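Local coordinates for TCP pilus virulence regulatory protein (Vibrio cholerae serotype O1, PDB 5SUW) that probably activates transcription of cholera virulence genes, including those of the toxin-coregulated pilus, as an AraC-family DNA-binding regulator with a cupin-like ligand-binding domain, at residues F22-I27 against I66-L71; K31-D36 against I59-N64. All blocks are in the same frame, centred on the assembly; numbering follows the deposited sequence.

Interaction 1 (F22-I27 against I66-L71); sequences FNNLYI and IQRFSL. With 70G (3-[(1R)-8-methyl-1,2,3,4-tetrahydronaphthalen-1-yl]propanoic acid), chain B.
F22 pairs with F69 and L25 with Q67 as antiparallel hydrogen-bonded pairs, but the register slips by one between them, so that N24 and L25 both face Q67 in a G1 beta bulge. The Q67 N to L25 O bond is the straighter of its pair, 2.7 Å at 173°, while L25 N returns to Q67 O at 3.1 Å. At the bulge N24 takes positive phi, and the chain turns a corner there.

On the ligand side, the CD2 atom of F22 lies over one face of the F69 ring, 3.5 Å from F69 CZ; the pair is oblique, with planes 57° apart. F22 CG lies anti to its own carbonyl carbon (chi1 -50°), which carries the ring up to the bound tetralin acid, F22 CZ lying 3.4 Å from C03. L25 adds its CD2 methyl, 3.6 Å from C07 of the ligand. Farther along, I27 CG1 lies against Q67 CG.

Beside the bulge, R68 runs out extended from CG to NE, and N24 OD1 stands 3.0 Å from R68 NE, with amide and guanidinium nearly perpendicular. A water accepts hydrogen bonds from N23 ND2 and R68 NE. N46 and the backbone of R209 bind the arginine's outer nitrogens. On the sheet face away from F22 and L25, I66 CD1 meets the edge of the Y26 ring.

This is a bulged edge-strand pairing in the four-stranded sheet of a cupin-like domain, with its aromatic face lining the ligand pocket.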
loop_
_atom_site.group_PDB
_atom_site.type_symbol
_atom_site.label_atom_id
_atom_site.label_comp_id
_atom_site.label_asym_id
_atom_site.label_seq_id
_atom_site.Cartn_x
_atom_site.Cartn_y
_atom_site.Cartn_z
ATOM N N PHE A 22 4.379 6.952 9.168
ATOM C CA PHE A 22 3.442 5.842 9.100
ATOM C C PHE A 22 3.903 4.712 10.006
ATOM O O PHE A 22 5.061 4.288 9.951
ATOM C CB PHE A 22 3.290 5.361 7.665
ATOM C CG PHE A 22 3.004 6.477 6.710
ATOM C CD1 PHE A 22 1.776 7.156 6.759
ATOM C CD2 PHE A 22 3.969 6.881 5.781
ATOM C CE1 PHE A 22 1.498 8.214 5.884
ATOM C CE2 PHE A 22 3.704 7.940 4.894
ATOM C CZ PHE A 22 2.469 8.614 4.949
ATOM N N ASN A 23 2.995 4.242 10.853
ATOM C CA ASN A 23 3.312 3.179 11.793
ATOM C C ASN A 23 2.197 2.150 11.747
ATOM O O ASN A 23 1.021 2.498 11.899
ATOM C CB ASN A 23 3.505 3.732 13.204
ATOM C CG ASN A 23 3.862 2.652 14.201
ATOM O OD1 ASN A 23 3.293 2.578 15.283
ATOM N ND2 ASN A 23 4.781 1.780 13.819
ATOM N N ASN A 24 2.568 0.895 11.502
ATOM C CA ASN A 24 1.605 -0.193 11.359
ATOM C C ASN A 24 0.577 0.153 10.294
ATOM O O ASN A 24 -0.624 -0.107 10.432
ATOM C CB ASN A 24 0.945 -0.536 12.694
ATOM C CG ASN A 24 1.925 -1.174 13.679
ATOM O OD1 ASN A 24 3.030 -1.585 13.307
ATOM N ND2 ASN A 24 1.520 -1.261 14.940
ATOM N N LEU A 25 1.064 0.770 9.224
ATOM C CA LEU A 25 0.247 1.003 8.047
ATOM C C LEU A 25 0.131 -0.298 7.273
ATOM O O LEU A 25 1.137 -0.825 6.780
ATOM C CB LEU A 25 0.863 2.094 7.181
ATOM C CG LEU A 25 0.130 2.423 5.893
ATOM C CD1 LEU A 25 -1.265 2.926 6.186
ATOM C CD2 LEU A 25 0.935 3.465 5.151
ATOM N N TYR A 26 -1.085 -0.824 7.190
ATOM C CA TYR A 26 -1.365 -2.020 6.410
ATOM C C TYR A 26 -1.637 -1.651 4.953
ATOM O O TYR A 26 -2.426 -0.744 4.667
ATOM C CB TYR A 26 -2.556 -2.773 7.002
ATOM C CG TYR A 26 -3.087 -3.851 6.093
ATOM C CD1 TYR A 26 -2.483 -5.107 6.035
ATOM C CD2 TYR A 26 -4.210 -3.612 5.288
ATOM C CE1 TYR A 26 -2.987 -6.107 5.192
ATOM C CE2 TYR A 26 -4.716 -4.590 4.457
ATOM C CZ TYR A 26 -4.103 -5.836 4.404
ATOM O OH TYR A 26 -4.620 -6.792 3.551
ATOM N N ILE A 27 -1.008 -2.377 4.039
ATOM C CA ILE A 27 -1.097 -2.114 2.610
ATOM C C ILE A 27 -2.193 -3.027 2.063
ATOM O O ILE A 27 -2.008 -4.239 1.914
ATOM C CB ILE A 27 0.257 -2.335 1.933
ATOM C CG1 ILE A 27 1.285 -1.435 2.602
ATOM C CG2 ILE A 27 0.194 -2.049 0.427
ATOM C CD1 ILE A 27 0.893 0.020 2.550
ATOM N N ILE A 66 3.097 -4.583 6.437
ATOM C CA ILE A 66 2.833 -3.666 7.536
ATOM C C ILE A 66 4.000 -2.689 7.561
ATOM O O ILE A 66 5.119 -3.063 7.936
ATOM C CB ILE A 66 2.693 -4.398 8.881
ATOM C CG1 ILE A 66 1.583 -5.457 8.813
ATOM C CG2 ILE A 66 2.444 -3.402 9.979
ATOM C CD1 ILE A 66 0.206 -4.892 8.480
ATOM N N GLN A 67 3.746 -1.446 7.170
ATOM C CA GLN A 67 4.808 -0.490 6.878
ATOM C C GLN A 67 5.076 0.421 8.071
ATOM O O GLN A 67 4.150 0.857 8.764
ATOM C CB GLN A 67 4.459 0.355 5.647
ATOM C CG GLN A 67 4.368 -0.444 4.359
ATOM C CD GLN A 67 5.717 -0.900 3.834
ATOM O OE1 GLN A 67 6.764 -0.373 4.220
ATOM N NE2 GLN A 67 5.696 -1.888 2.943
ATOM N N ARG A 68 6.359 0.700 8.300
ATOM C CA ARG A 68 6.792 1.648 9.318
ATOM C C ARG A 68 7.890 2.484 8.674
ATOM O O ARG A 68 9.040 2.051 8.578
ATOM C CB ARG A 68 7.281 0.940 10.581
ATOM C CG ARG A 68 6.298 -0.114 11.109
ATOM C CD ARG A 68 6.914 -0.942 12.249
ATOM N NE ARG A 68 5.953 -1.896 12.802
ATOM C CZ ARG A 68 5.784 -3.144 12.368
ATOM N NH1 ARG A 68 6.519 -3.619 11.367
ATOM N NH2 ARG A 68 4.874 -3.921 12.944
ATOM N N PHE A 69 7.531 3.666 8.204
ATOM C CA PHE A 69 8.535 4.520 7.599
ATOM C C PHE A 69 8.080 5.964 7.688
ATOM O O PHE A 69 6.911 6.258 7.960
ATOM C CB PHE A 69 8.826 4.116 6.143
ATOM C CG PHE A 69 7.698 4.376 5.194
ATOM C CD1 PHE A 69 6.727 3.417 4.971
ATOM C CD2 PHE A 69 7.619 5.577 4.502
ATOM C CE1 PHE A 69 5.692 3.657 4.091
ATOM C CE2 PHE A 69 6.597 5.818 3.621
ATOM C CZ PHE A 69 5.623 4.859 3.416
ATOM N N SER A 70 9.033 6.863 7.478
ATOM C CA SER A 70 8.743 8.275 7.371
ATOM C C SER A 70 9.312 8.800 6.063
ATOM O O SER A 70 10.275 8.263 5.505
ATOM C CB SER A 70 9.308 9.068 8.551
ATOM O OG SER A 70 10.703 8.874 8.681
ATOM N N LEU A 71 8.681 9.859 5.577
ATOM C CA LEU A 71 9.116 10.556 4.381
ATOM C C LEU A 71 9.244 12.022 4.748
ATOM O O LEU A 71 8.271 12.619 5.228
ATOM C CB LEU A 71 8.109 10.358 3.250
ATOM C CG LEU A 71 8.536 10.791 1.866
ATOM C CD1 LEU A 71 9.629 9.858 1.400
ATOM C CD2 LEU A 71 7.323 10.712 0.959
HETATM C C10 70G B . -2.369 6.767 1.783
HETATM C C11 70G B . -3.062 5.507 1.244
HETATM C C14 70G B . 3.178 8.924 0.926
HETATM C C15 70G B . 2.865 10.220 1.162
HETATM C C01 70G B . -0.654 10.016 2.771
HETATM C C02 70G B . 0.698 9.581 2.105
HETATM C C03 70G B . 1.028 8.240 1.861
HETATM C C04 70G B . 2.273 7.912 1.275
HETATM C C05 70G B . 2.707 6.456 0.972
HETATM C C06 70G B . 1.701 5.363 1.350
HETATM C C07 70G B . 0.705 5.824 2.480
HETATM C C08 70G B . 0.050 7.135 2.247
HETATM C C09 70G B . -0.981 6.935 1.184
HETATM O O12 70G B . -3.592 4.644 2.075
HETATM O O13 70G B . -3.111 5.290 0.078
HETATM C C16 70G B . 1.599 10.572 1.759
HETATM O O HOH W 1 5.104 -0.308 15.530
#

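Interaction 2 (K31-D36 against I59-N64); sequences KMFWID and ILLKKN. With 70G (3-[(1R)-8-methyl-1,2,3,4-tetrahydronaphthalen-1-yl]propanoic acid), chain B.
I59 packs over one face of the F33 ring: its CB stands 3.9 Å from the ring centroid, 16° off the normal, a CH-pi contact. The isoleucine's CG2 and CD1 spread beneath the ring's rim, while L61 CD1 comes in at the edge, 3.7 Å from F33 CE1. The ligand's C05 lies over the other face, 3.7 Å from F33 CD1, so the ring is sandwiched between isoleucine and tetralin. With chi1 at 67°, F33 CG sits between its backbone N and carbonyl carbon, which leans the ring toward I59.

K31, its chain extended beyond CG, reaches the ligand's carboxylate. The model gives a very short hydrogen bond from K31 NZ to O13, but crowding makes the ammonium's exact place doubtful; K230 also binds the acid.

Behind these groups, the backbones hold register through F33 N to I59 O and I59 N to F33 O, each 2.8 Å, and L61 N to K31 O. On the reverse face M32 CE packs 3.9 Å from L60 CD2, the two side chains running alongside each other, against F152 of helix 141-159.

This is a regular antiparallel pair in the cupin-like domain's five-stranded sheet, forming one wall of its ligand pocket.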
loop_
_atom_site.group_PDB
_atom_site.type_symbol
_atom_site.label_atom_id
_atom_site.label_comp_id
_atom_site.label_asym_id
_atom_site.label_seq_id
_atom_site.Cartn_x
_atom_site.Cartn_y
_atom_site.Cartn_z
ATOM N N LYS A 31 0.680 -0.645 -3.970
ATOM C CA LYS A 31 0.786 0.800 -4.028
ATOM C C LYS A 31 2.170 1.187 -4.509
ATOM O O LYS A 31 3.155 0.505 -4.212
ATOM C CB LYS A 31 0.533 1.434 -2.657
ATOM C CG LYS A 31 -0.865 1.202 -2.183
ATOM C CD LYS A 31 -1.240 2.036 -0.991
ATOM C CE LYS A 31 -2.680 1.745 -0.647
ATOM N NZ LYS A 31 -3.203 2.837 0.181
ATOM N N MET A 32 2.246 2.297 -5.242
ATOM C CA MET A 32 3.538 2.889 -5.562
ATOM C C MET A 32 3.458 4.397 -5.412
ATOM O O MET A 32 2.388 4.993 -5.567
ATOM C CB MET A 32 4.031 2.508 -6.963
ATOM C CG MET A 32 3.067 2.641 -8.088
ATOM S SD MET A 32 3.677 1.638 -9.469
ATOM C CE MET A 32 3.525 0.036 -8.704
ATOM N N PHE A 33 4.592 5.007 -5.057
ATOM C CA PHE A 33 4.604 6.456 -4.918
ATOM C C PHE A 33 5.955 7.032 -5.325
ATOM O O PHE A 33 6.985 6.353 -5.321
ATOM C CB PHE A 33 4.205 6.905 -3.498
ATOM C CG PHE A 33 5.186 6.544 -2.399
ATOM C CD1 PHE A 33 5.024 5.383 -1.655
ATOM C CD2 PHE A 33 6.207 7.412 -2.048
ATOM C CE1 PHE A 33 5.892 5.069 -0.608
ATOM C CE2 PHE A 33 7.079 7.105 -1.009
ATOM C CZ PHE A 33 6.910 5.937 -0.282
ATOM N N TRP A 34 5.915 8.300 -5.715
ATOM C CA TRP A 34 7.111 9.051 -6.047
ATOM C C TRP A 34 6.820 10.521 -5.803
ATOM O O TRP A 34 5.657 10.958 -5.798
ATOM C CB TRP A 34 7.548 8.823 -7.497
ATOM C CG TRP A 34 6.561 9.347 -8.471
ATOM C CD1 TRP A 34 6.606 10.547 -9.120
ATOM C CD2 TRP A 34 5.345 8.711 -8.884
ATOM N NE1 TRP A 34 5.496 10.693 -9.924
ATOM C CE2 TRP A 34 4.708 9.579 -9.798
ATOM C CE3 TRP A 34 4.745 7.480 -8.586
ATOM C CZ2 TRP A 34 3.505 9.257 -10.416
ATOM C CZ3 TRP A 34 3.561 7.160 -9.197
ATOM C CH2 TRP A 34 2.945 8.050 -10.102
ATOM N N ILE A 35 7.889 11.271 -5.571
ATOM C CA ILE A 35 7.817 12.725 -5.506
ATOM C C ILE A 35 8.033 13.279 -6.909
ATOM O O ILE A 35 8.659 12.649 -7.768
ATOM C CB ILE A 35 8.846 13.301 -4.517
ATOM C CG1 ILE A 35 10.253 13.303 -5.149
ATOM C CG2 ILE A 35 8.832 12.489 -3.208
ATOM C CD1 ILE A 35 11.364 13.640 -4.146
ATOM N N ASP A 36 7.508 14.481 -7.146
ATOM C CA ASP A 36 7.550 15.074 -8.477
ATOM C C ASP A 36 8.720 16.034 -8.676
ATOM O O ASP A 36 8.996 16.414 -9.816
ATOM C CB ASP A 36 6.225 15.804 -8.786
ATOM C CG ASP A 36 6.080 17.142 -8.041
ATOM O OD1 ASP A 36 6.800 17.388 -7.045
ATOM O OD2 ASP A 36 5.220 17.953 -8.455
ATOM N N ILE A 59 8.857 4.207 -5.405
ATOM C CA ILE A 59 8.826 3.340 -4.234
ATOM C C ILE A 59 7.564 2.494 -4.286
ATOM O O ILE A 59 6.466 3.008 -4.519
ATOM C CB ILE A 59 8.934 4.136 -2.926
ATOM C CG1 ILE A 59 10.327 4.766 -2.871
ATOM C CG2 ILE A 59 8.787 3.202 -1.712
ATOM C CD1 ILE A 59 10.345 6.091 -2.234
ATOM N N LEU A 60 7.746 1.188 -4.120
ATOM C CA LEU A 60 6.710 0.176 -4.242
ATOM C C LEU A 60 6.446 -0.434 -2.874
ATOM O O LEU A 60 7.385 -0.805 -2.159
ATOM C CB LEU A 60 7.133 -0.904 -5.246
ATOM C CG LEU A 60 7.404 -0.399 -6.678
ATOM C CD1 LEU A 60 8.816 0.151 -6.942
ATOM C CD2 LEU A 60 7.006 -1.454 -7.707
ATOM N N LEU A 61 5.178 -0.512 -2.498
ATOM C CA LEU A 61 4.772 -1.122 -1.234
ATOM C C LEU A 61 4.000 -2.392 -1.554
ATOM O O LEU A 61 3.026 -2.359 -2.315
ATOM C CB LEU A 61 3.924 -0.168 -0.395
ATOM C CG LEU A 61 4.635 1.171 -0.183
ATOM C CD1 LEU A 61 3.731 2.253 0.444
ATOM C CD2 LEU A 61 5.908 0.945 0.639
ATOM N N LYS A 62 4.443 -3.504 -0.983
ATOM C CA LYS A 62 3.853 -4.791 -1.302
ATOM C C LYS A 62 2.516 -4.975 -0.589
ATOM O O LYS A 62 2.353 -4.597 0.577
ATOM C CB LYS A 62 4.821 -5.904 -0.921
ATOM C CG LYS A 62 4.247 -7.260 -1.114
ATOM C CD LYS A 62 4.635 -8.115 0.048
ATOM C CE LYS A 62 6.042 -8.533 -0.137
ATOM N NZ LYS A 62 6.066 -9.410 -1.331
ATOM N N LYS A 63 1.557 -5.549 -1.306
ATOM C CA LYS A 63 0.270 -5.870 -0.706
ATOM C C LYS A 63 0.453 -6.783 0.505
ATOM O O LYS A 63 1.247 -7.730 0.478
ATOM C CB LYS A 63 -0.641 -6.532 -1.737
ATOM C CG LYS A 63 -2.072 -6.758 -1.245
ATOM C CD LYS A 63 -2.905 -7.501 -2.290
ATOM C CE LYS A 63 -4.340 -7.672 -1.814
ATOM N NZ LYS A 63 -5.096 -8.584 -2.698
ATOM N N ASN A 64 -0.271 -6.462 1.584
ATOM C CA ASN A 64 -0.351 -7.195 2.836
ATOM C C ASN A 64 0.886 -7.004 3.694
ATOM O O ASN A 64 1.080 -7.765 4.642
ATOM C CB ASN A 64 -0.592 -8.691 2.614
ATOM C CG ASN A 64 -1.917 -8.951 1.931
ATOM O OD1 ASN A 64 -2.922 -8.327 2.276
ATOM N ND2 ASN A 64 -1.928 -9.849 0.943
HETATM C C10 70G B . -2.369 6.767 1.783
HETATM C C11 70G B . -3.062 5.507 1.244
HETATM C C14 70G B . 3.178 8.924 0.926
HETATM C C15 70G B . 2.865 10.220 1.162
HETATM C C01 70G B . -0.654 10.016 2.771
HETATM C C02 70G B . 0.698 9.581 2.105
HETATM C C03 70G B . 1.028 8.240 1.861
HETATM C C04 70G B . 2.273 7.912 1.275
HETATM C C05 70G B . 2.707 6.456 0.972
HETATM C C06 70G B . 1.701 5.363 1.350
HETATM C C07 70G B . 0.705 5.824 2.480
HETATM C C08 70G B . 0.050 7.135 2.247
HETATM C C09 70G B . -0.981 6.935 1.184
HETATM O O12 70G B . -3.592 4.644 2.075
HETATM O O13 70G B . -3.111 5.290 0.078
HETATM C C16 70G B . 1.599 10.572 1.759
#

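Overall arrangement
Interactions 1 and 2 belong to different sheets of the cupin-like domain, their centres about 11 Å apart, and the tetralin acid lies between them. Interaction 1 supplies F22 and L25 to the hydrocarbon; interaction 2 supplies F33 and L61 and brings K31 to the carboxylate, where K230 joins it. Along the chain, 31-36 and 59-64 are nested inside the loop closed by 22-27 and 66-71. The two contacts also touch directly around N64: I27 O lies 2.8 Å from N64 N and Y26 OH 2.6 Å from N64 OD1, both probable hydrogen bonds. Beside them, Q67 NE2 packs 3.7 Å from L61 CD2.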